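Local coordinates for protein aminopentol aminotransferase (Sphingopyxis macrogoltabida, PDB 6HBS) that catalyses the pyridoxal 5'-phosphate-dependent deamination of aminopentol (hydrolysed fumonisin B1) to its 2-keto form, with pyruvate as the preferred amino acceptor, at residues 76-79 and 80-84; 301-304 and 305-308; 378-381 and 382-386. All coordinates share one frame; numbering follows the deposited sequence.

Interaction 1 of 3, residues 76-79 and 80-84; sequences AAAD and AQRLL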
loop_
_atom_site.group_PDB
_atom_site.type_symbol
_atom_site.label_atom_id
_atom_site.label_comp_id
_atom_site.label_asym_id
_atom_site.label_seq_id
_atom_site.Cartn_x
_atom_site.Cartn_y
_atom_site.Cartn_z
ATOM N N ALA A 76 17.858 8.997 11.567
ATOM C CA ALA A 76 19.193 8.328 11.659
ATOM C C ALA A 76 19.098 6.816 11.380
ATOM O O ALA A 76 19.934 6.268 10.662
ATOM C CB ALA A 76 19.852 8.593 12.995
ATOM N N ALA A 77 18.085 6.146 11.943
ATOM C CA ALA A 77 17.916 4.717 11.738
ATOM C C ALA A 77 17.575 4.443 10.275
ATOM O O ALA A 77 18.091 3.466 9.710
ATOM C CB ALA A 77 16.868 4.142 12.663
ATOM N N ALA A 78 16.722 5.280 9.681
ATOM C CA ALA A 78 16.342 5.128 8.273
ATOM C C ALA A 78 17.561 5.335 7.358
ATOM O O ALA A 78 17.755 4.602 6.384
ATOM C CB ALA A 78 15.252 6.092 7.904
ATOM N N ASP A 79 18.366 6.358 7.671
ATOM C CA ASP A 79 19.605 6.649 6.930
ATOM C C ASP A 79 20.531 5.430 6.924
ATOM O O ASP A 79 21.062 5.080 5.884
ATOM C CB ASP A 79 20.391 7.794 7.567
ATOM C CG ASP A 79 19.803 9.180 7.486
ATOM O OD1 ASP A 79 18.948 9.434 6.606
ATOM O OD2 ASP A 79 20.292 10.031 8.264
ATOM N N ALA A 80 20.757 4.830 8.092
ATOM C CA ALA A 80 21.657 3.689 8.207
ATOM C C ALA A 80 21.174 2.518 7.327
ATOM O O ALA A 80 21.985 1.821 6.705
ATOM C CB ALA A 80 21.809 3.269 9.647
ATOM N N GLN A 81 19.862 2.266 7.309
ATOM C CA GLN A 81 19.335 1.184 6.484
ATOM C C GLN A 81 19.382 1.571 4.998
ATOM O O GLN A 81 19.652 0.736 4.166
ATOM C CB GLN A 81 17.916 0.792 6.917
ATOM C CG GLN A 81 17.356 -0.398 6.147
ATOM C CD GLN A 81 18.217 -1.624 6.374
ATOM O OE1 GLN A 81 18.677 -1.874 7.484
ATOM N NE2 GLN A 81 18.443 -2.384 5.314
ATOM N N ARG A 82 19.154 2.834 4.663
ATOM C CA ARG A 82 19.194 3.252 3.275
ATOM C C ARG A 82 20.582 2.988 2.640
ATOM O O ARG A 82 20.665 2.695 1.429
ATOM C CB ARG A 82 18.778 4.716 3.168
ATOM C CG ARG A 82 18.318 5.136 1.779
ATOM C CD ARG A 82 17.763 6.558 1.793
ATOM N NE ARG A 82 16.699 6.725 2.778
ATOM C CZ ARG A 82 16.772 7.466 3.882
ATOM N NH1 ARG A 82 17.914 8.039 4.206
ATOM N NH2 ARG A 82 15.704 7.628 4.652
ATOM N N LEU A 83 21.646 3.053 3.444
ATOM C CA LEU A 83 23.002 2.765 2.948
ATOM C C LEU A 83 23.148 1.275 2.613
ATOM O O LEU A 83 24.086 0.912 1.883
ATOM C CB LEU A 83 24.059 3.149 3.991
ATOM C CG LEU A 83 24.235 4.639 4.241
ATOM C CD1 LEU A 83 25.283 4.883 5.303
ATOM C CD2 LEU A 83 24.584 5.370 2.962
ATOM N N LEU A 84 22.334 0.417 3.239
ATOM C CA LEU A 84 22.410 -1.002 3.059
ATOM C C LEU A 84 21.526 -1.412 1.876
ATOM O O LEU A 84 22.059 -1.842 0.859
ATOM C CB LEU A 84 22.031 -1.736 4.343
ATOM C CG LEU A 84 22.959 -1.439 5.512
ATOM C CD1 LEU A 84 22.409 -2.027 6.809
ATOM C CD2 LEU A 84 24.356 -1.977 5.220
HETATM O O HOH W 1 16.124 9.374 6.746
#

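Interaction 2 of 3, residues 301-304 and 305-308; sequences TLRI and IRET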
loop_
_atom_site.group_PDB
_atom_site.type_symbol
_atom_site.label_atom_id
_atom_site.label_comp_id
_atom_site.label_asym_id
_atom_site.label_seq_id
_atom_site.Cartn_x
_atom_site.Cartn_y
_atom_site.Cartn_z
ATOM N N THR A 301 11.247 3.526 15.965
ATOM C CA THR A 301 9.995 4.038 16.528
ATOM C C THR A 301 9.503 3.123 17.658
ATOM O O THR A 301 9.207 3.610 18.747
ATOM C CB THR A 301 8.935 4.192 15.437
ATOM O OG1 THR A 301 9.427 5.048 14.408
ATOM C CG2 THR A 301 7.643 4.729 15.998
ATOM N N LEU A 302 9.442 1.803 17.428
ATOM C CA LEU A 302 9.008 0.895 18.470
ATOM C C LEU A 302 9.954 0.962 19.691
ATOM O O LEU A 302 9.473 0.837 20.824
ATOM C CB LEU A 302 8.911 -0.541 17.963
ATOM C CG LEU A 302 7.834 -0.844 16.917
ATOM C CD1 LEU A 302 7.952 -2.285 16.438
ATOM C CD2 LEU A 302 6.425 -0.548 17.433
ATOM N N ARG A 303 11.271 1.145 19.479
ATOM C CA ARG A 303 12.214 1.247 20.611
ATOM C C ARG A 303 11.864 2.488 21.455
ATOM O O ARG A 303 11.822 2.450 22.682
ATOM C CB ARG A 303 13.682 1.271 20.139
ATOM C CG ARG A 303 14.705 1.337 21.277
ATOM C CD ARG A 303 16.078 1.880 20.910
ATOM N NE ARG A 303 16.093 3.242 20.361
ATOM C CZ ARG A 303 15.976 4.350 21.071
ATOM N NH1 ARG A 303 15.781 4.288 22.376
ATOM N NH2 ARG A 303 16.035 5.524 20.475
ATOM N N ILE A 304 11.649 3.611 20.790
ATOM C CA ILE A 304 11.296 4.827 21.449
ATOM C C ILE A 304 9.976 4.663 22.224
ATOM O O ILE A 304 9.852 5.185 23.342
ATOM C CB ILE A 304 11.269 5.978 20.449
ATOM C CG1 ILE A 304 12.686 6.264 19.937
ATOM C CG2 ILE A 304 10.619 7.214 21.043
ATOM C CD1 ILE A 304 12.748 7.264 18.861
ATOM N N ILE A 305 9.019 3.913 21.664
ATOM C CA ILE A 305 7.732 3.683 22.311
ATOM C C ILE A 305 7.972 2.912 23.612
ATOM O O ILE A 305 7.378 3.229 24.629
ATOM C CB ILE A 305 6.745 2.963 21.363
ATOM C CG1 ILE A 305 6.229 3.896 20.259
ATOM C CG2 ILE A 305 5.627 2.268 22.117
ATOM C CD1 ILE A 305 5.435 3.178 19.158
ATOM N N ARG A 306 8.847 1.901 23.572
ATOM C CA ARG A 306 9.121 1.113 24.733
ATOM C C ARG A 306 9.928 1.914 25.763
ATOM O O ARG A 306 9.721 1.685 26.914
ATOM C CB ARG A 306 9.933 -0.157 24.449
ATOM C CG ARG A 306 9.303 -1.158 23.499
ATOM C CD ARG A 306 10.038 -2.489 23.498
ATOM N NE ARG A 306 11.381 -2.333 22.968
ATOM C CZ ARG A 306 11.682 -2.228 21.674
ATOM N NH1 ARG A 306 12.936 -2.040 21.306
ATOM N NH2 ARG A 306 10.746 -2.372 20.757
ATOM N N GLU A 307 10.854 2.792 25.346
ATOM C CA GLU A 307 11.938 3.244 26.218
ATOM C C GLU A 307 11.777 4.685 26.715
ATOM O O GLU A 307 12.583 5.112 27.546
ATOM C CB GLU A 307 13.313 3.086 25.549
ATOM C CG GLU A 307 13.753 1.634 25.561
ATOM C CD GLU A 307 15.077 1.275 24.922
ATOM O OE1 GLU A 307 15.787 2.162 24.481
ATOM O OE2 GLU A 307 15.340 0.088 24.836
ATOM N N THR A 308 10.781 5.422 26.234
ATOM C CA THR A 308 10.653 6.836 26.523
ATOM C C THR A 308 9.229 7.121 26.994
ATOM O O THR A 308 8.319 6.318 26.736
ATOM C CB THR A 308 10.979 7.718 25.308
ATOM O OG1 THR A 308 9.905 7.578 24.370
ATOM C CG2 THR A 308 12.308 7.398 24.650
#

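Interaction 3 of 3, residues 378-381 and 382-386; sequences MFLS and AAHTV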
loop_
_atom_site.group_PDB
_atom_site.type_symbol
_atom_site.label_atom_id
_atom_site.label_comp_id
_atom_site.label_asym_id
_atom_site.label_seq_id
_atom_site.Cartn_x
_atom_site.Cartn_y
_atom_site.Cartn_z
ATOM N N MET A 378 -8.681 14.721 15.865
ATOM C CA MET A 378 -7.319 15.207 15.849
ATOM C C MET A 378 -6.418 14.249 16.610
ATOM O O MET A 378 -6.854 13.205 17.093
ATOM C CB MET A 378 -7.303 16.632 16.411
ATOM C CG MET A 378 -7.871 17.572 15.394
ATOM S SD MET A 378 -8.390 19.158 16.062
ATOM C CE MET A 378 -9.992 18.711 16.722
ATOM N N PHE A 379 -5.133 14.592 16.652
ATOM C CA PHE A 379 -4.106 13.789 17.242
ATOM C C PHE A 379 -3.061 14.689 17.911
ATOM O O PHE A 379 -2.729 15.754 17.389
ATOM C CB PHE A 379 -3.366 12.974 16.177
ATOM C CG PHE A 379 -4.195 12.003 15.370
ATOM C CD1 PHE A 379 -4.963 12.429 14.300
ATOM C CD2 PHE A 379 -4.236 10.663 15.720
ATOM C CE1 PHE A 379 -5.692 11.513 13.555
ATOM C CE2 PHE A 379 -4.983 9.751 14.985
ATOM C CZ PHE A 379 -5.678 10.173 13.887
ATOM N N LEU A 380 -2.532 14.219 19.037
ATOM C CA LEU A 380 -1.350 14.813 19.655
ATOM C C LEU A 380 -0.121 13.971 19.306
ATOM O O LEU A 380 -0.184 12.748 19.234
ATOM C CB LEU A 380 -1.523 14.907 21.174
ATOM C CG LEU A 380 -2.118 16.214 21.693
ATOM C CD1 LEU A 380 -1.183 17.384 21.481
ATOM C CD2 LEU A 380 -3.481 16.490 21.078
ATOM N N SER A 381 1.015 14.670 19.155
ATOM C CA SER A 381 2.345 14.088 19.008
ATOM C C SER A 381 3.162 14.359 20.280
ATOM O O SER A 381 2.922 15.360 21.000
ATOM C CB SER A 381 3.045 14.659 17.783
ATOM O OG SER A 381 3.726 15.887 18.073
ATOM N N ALA A 382 4.178 13.527 20.518
ATOM C CA ALA A 382 5.156 13.781 21.584
ATOM C C ALA A 382 6.014 15.021 21.283
ATOM O O ALA A 382 6.749 15.453 22.192
ATOM C CB ALA A 382 6.038 12.570 21.808
ATOM N N ALA A 383 5.943 15.606 20.072
ATOM C CA ALA A 383 6.694 16.807 19.753
ATOM C C ALA A 383 5.912 18.086 20.059
ATOM O O ALA A 383 6.496 19.152 19.977
ATOM C CB ALA A 383 7.112 16.811 18.309
ATOM N N HIS A 384 4.611 17.994 20.383
ATOM C CA HIS A 384 3.854 19.152 20.860
ATOM C C HIS A 384 4.398 19.570 22.243
ATOM O O HIS A 384 4.397 18.787 23.143
ATOM C CB HIS A 384 2.352 18.875 20.933
ATOM C CG HIS A 384 1.647 18.826 19.614
ATOM N ND1 HIS A 384 1.743 17.740 18.756
ATOM C CD2 HIS A 384 0.881 19.724 18.980
ATOM C CE1 HIS A 384 1.016 17.961 17.685
ATOM N NE2 HIS A 384 0.463 19.172 17.793
ATOM N N THR A 385 4.853 20.821 22.363
ATOM C CA THR A 385 5.455 21.344 23.619
ATOM C C THR A 385 4.427 22.160 24.415
ATOM O O THR A 385 3.335 22.527 23.931
ATOM C CB THR A 385 6.661 22.228 23.302
ATOM O OG1 THR A 385 6.203 23.383 22.583
ATOM C CG2 THR A 385 7.714 21.495 22.497
ATOM N N VAL A 386 4.796 22.484 25.661
ATOM C CA VAL A 386 3.956 23.366 26.498
ATOM C C VAL A 386 3.757 24.707 25.794
ATOM O O VAL A 386 2.655 25.215 25.802
ATOM C CB VAL A 386 4.525 23.515 27.924
ATOM C CG1 VAL A 386 4.292 22.246 28.729
ATOM C CG2 VAL A 386 6.002 23.877 27.930
HETATM O O HOH W 2 3.345 16.427 23.441
#

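Interaction 1 of 3, residues 76-79 and 80-84
Asp79 OD1 is met by two partners: Arg82 NH1, which donates to it at 3.0 Å in a salt bridge with an N-H...O angle of 154°, and a water 2.8 Å from that same Asp79 OD1, which probably donates to it. The water in turn accepts from Arg82 NH2 over 2.8 Å, so the two charged groups are joined both directly and through solvent. OD1 offers Arg82 its anti lone pair, the one pointing away from OD2, and lies almost in the guanidinium plane, with the water also at that edge. The carboxylate, however, is turned 69° from the guanidinium, consistent with a single oxygen, OD1, carrying the bond. This is an i to i+3 ion pair toward the C-terminal end of helix 72-82, laid over regular i to i+4 backbone bonds such as Arg82 N to Ala78 O at 2.8 Å. Arg82 reaches its partner by folding backward: after two extended torsions the chain bends at chi3 (-55°), bringing one guanidinium face over Ala78 O and setting NH2 3.6 Å from Ala78 CB. At the subunit interface, the guanidinium comes close to its like-charged counterpart, Arg82 of the second subunit, a crowding that Asp79 may partly offset. Gln81 turns elsewhere, its NE2 bonded to Gly85 O and its chain packed on Ala292 and Ala296, while Ala77 and Ala78 rest on Glu300 and Val293 of the same helix, 292-307.

Interaction 2 of 3, residues 301-304 and 305-308
Ile304 O is gripped three times by the residues that follow it: Thr308 OG1 donates to it over 2.6 Å, Thr308 N adds a weak bond at 3.0 Å, and Glu307 N another weak one at 3.3 Å. The hydroxyl comes from above the carbonyl plane, 36° out of it, with OG1 set between the backbone N and the carbonyl carbon of Thr308 (chi1 72°), while Ile304 CG2 packs 3.4 Å from Thr308 OG1. This convergence closes the C-terminal end of helix 292-307, since Thr308 is the first residue to leave helical backbone angles. The apolar flank is buried too, in ordinary van der Waals contact: Ile305 CD1 lies 4.2 Å from Leu302 CD2, and both side chains pack on Phe236 and on Met105 of helix 94-105. The outer flank is looser and polar. There Arg303 NH1 meets Glu307 OE1 at 3.0 Å in an i to i+4 salt bridge, in the guanidinium plane at its edge but from above the carboxylate plane, the two planes standing 54° apart. Arg303 NH2 also pairs with Glu300. Replacing Arg303 by an alanine would probably leave the carboxylates of Glu300 and Glu307 without this mate and Glu307 freer to turn. Arg306, likewise on the exposed side, lays one guanidinium face over Arg303 CA.

Interaction 3 of 3, residues 378-381 and 382-386
The imidazole of His384 is approached from two directions at once: Leu380 stands over one face and Ser381 meets its edge. Leu380 CD1 is 4.0 Å from the centroid of the His384 ring and 21° off the ring normal, the geometry of a CH-pi contact. It is displaced toward the rim, as the 3.7 Å from Leu380 CD1 to His384 CG confirms, and the two side chains cross at about a right angle. Ser381 OG instead lies near the ring plane, bonded to His384 ND1 over 2.8 Å, and either atom could be the donor. The hydroxyl owes its position to chi1 of 86°, which places OG between the backbone N and the carbonyl carbon, within reach of the backbone N of Ala383. From there Ser381 OG also accepts from Ala383 N at 3.0 Å, with an N-H...O angle of 136°, the side-chain-to-backbone bond that defines an ST turn. The ST turn is nested in a type I beta turn from Ser381 to His384, whose closing bond runs from His384 N to Ser381 O at 3.2 Å. A water joins the turn's ends by donating to Ser381 O at 2.7 Å and to His384 O at 2.6 Å. The turn belongs to the loop between strand 370-371 and helix 386-405, in the C-terminal part of this class-III, fold-type I aminotransferase, and Thr385 serves as N-cap of that helix. Other parts of the chain also meet the imidazole: its ring meets Tyr58, and NE2 makes a weak hydrogen bond with Asp57 O. Leu380 continues onto Leu314 and Ser317 of helix 310-332. Phe379 sends its ring away from the turn, against Arg237 and the cofactor-pocket residue Arg233.

Interactions 1 and 2 sit at the C-terminal ends of two helices that touch each other; their centres are 18 Å apart and their nearest atoms about 7 Å. Glu300 connects them, packing on Ala77 of interaction 1 and pairing with Arg303 of interaction 2. Interaction 3 is 16 Å from interaction 2 and 26 Å from interaction 1, centre to centre, and touches neither. It comes close to the cofactor: the Phe379 side chain is about 7 Å from pyridoxal phosphate and about 5 Å from that of Lys258, the attachment site inferred by similarity. The Thr301 side chain is farther from that lysine's, at about 10 Å, whereas interaction 1 lies away from the annotated sites, facing the second subunit.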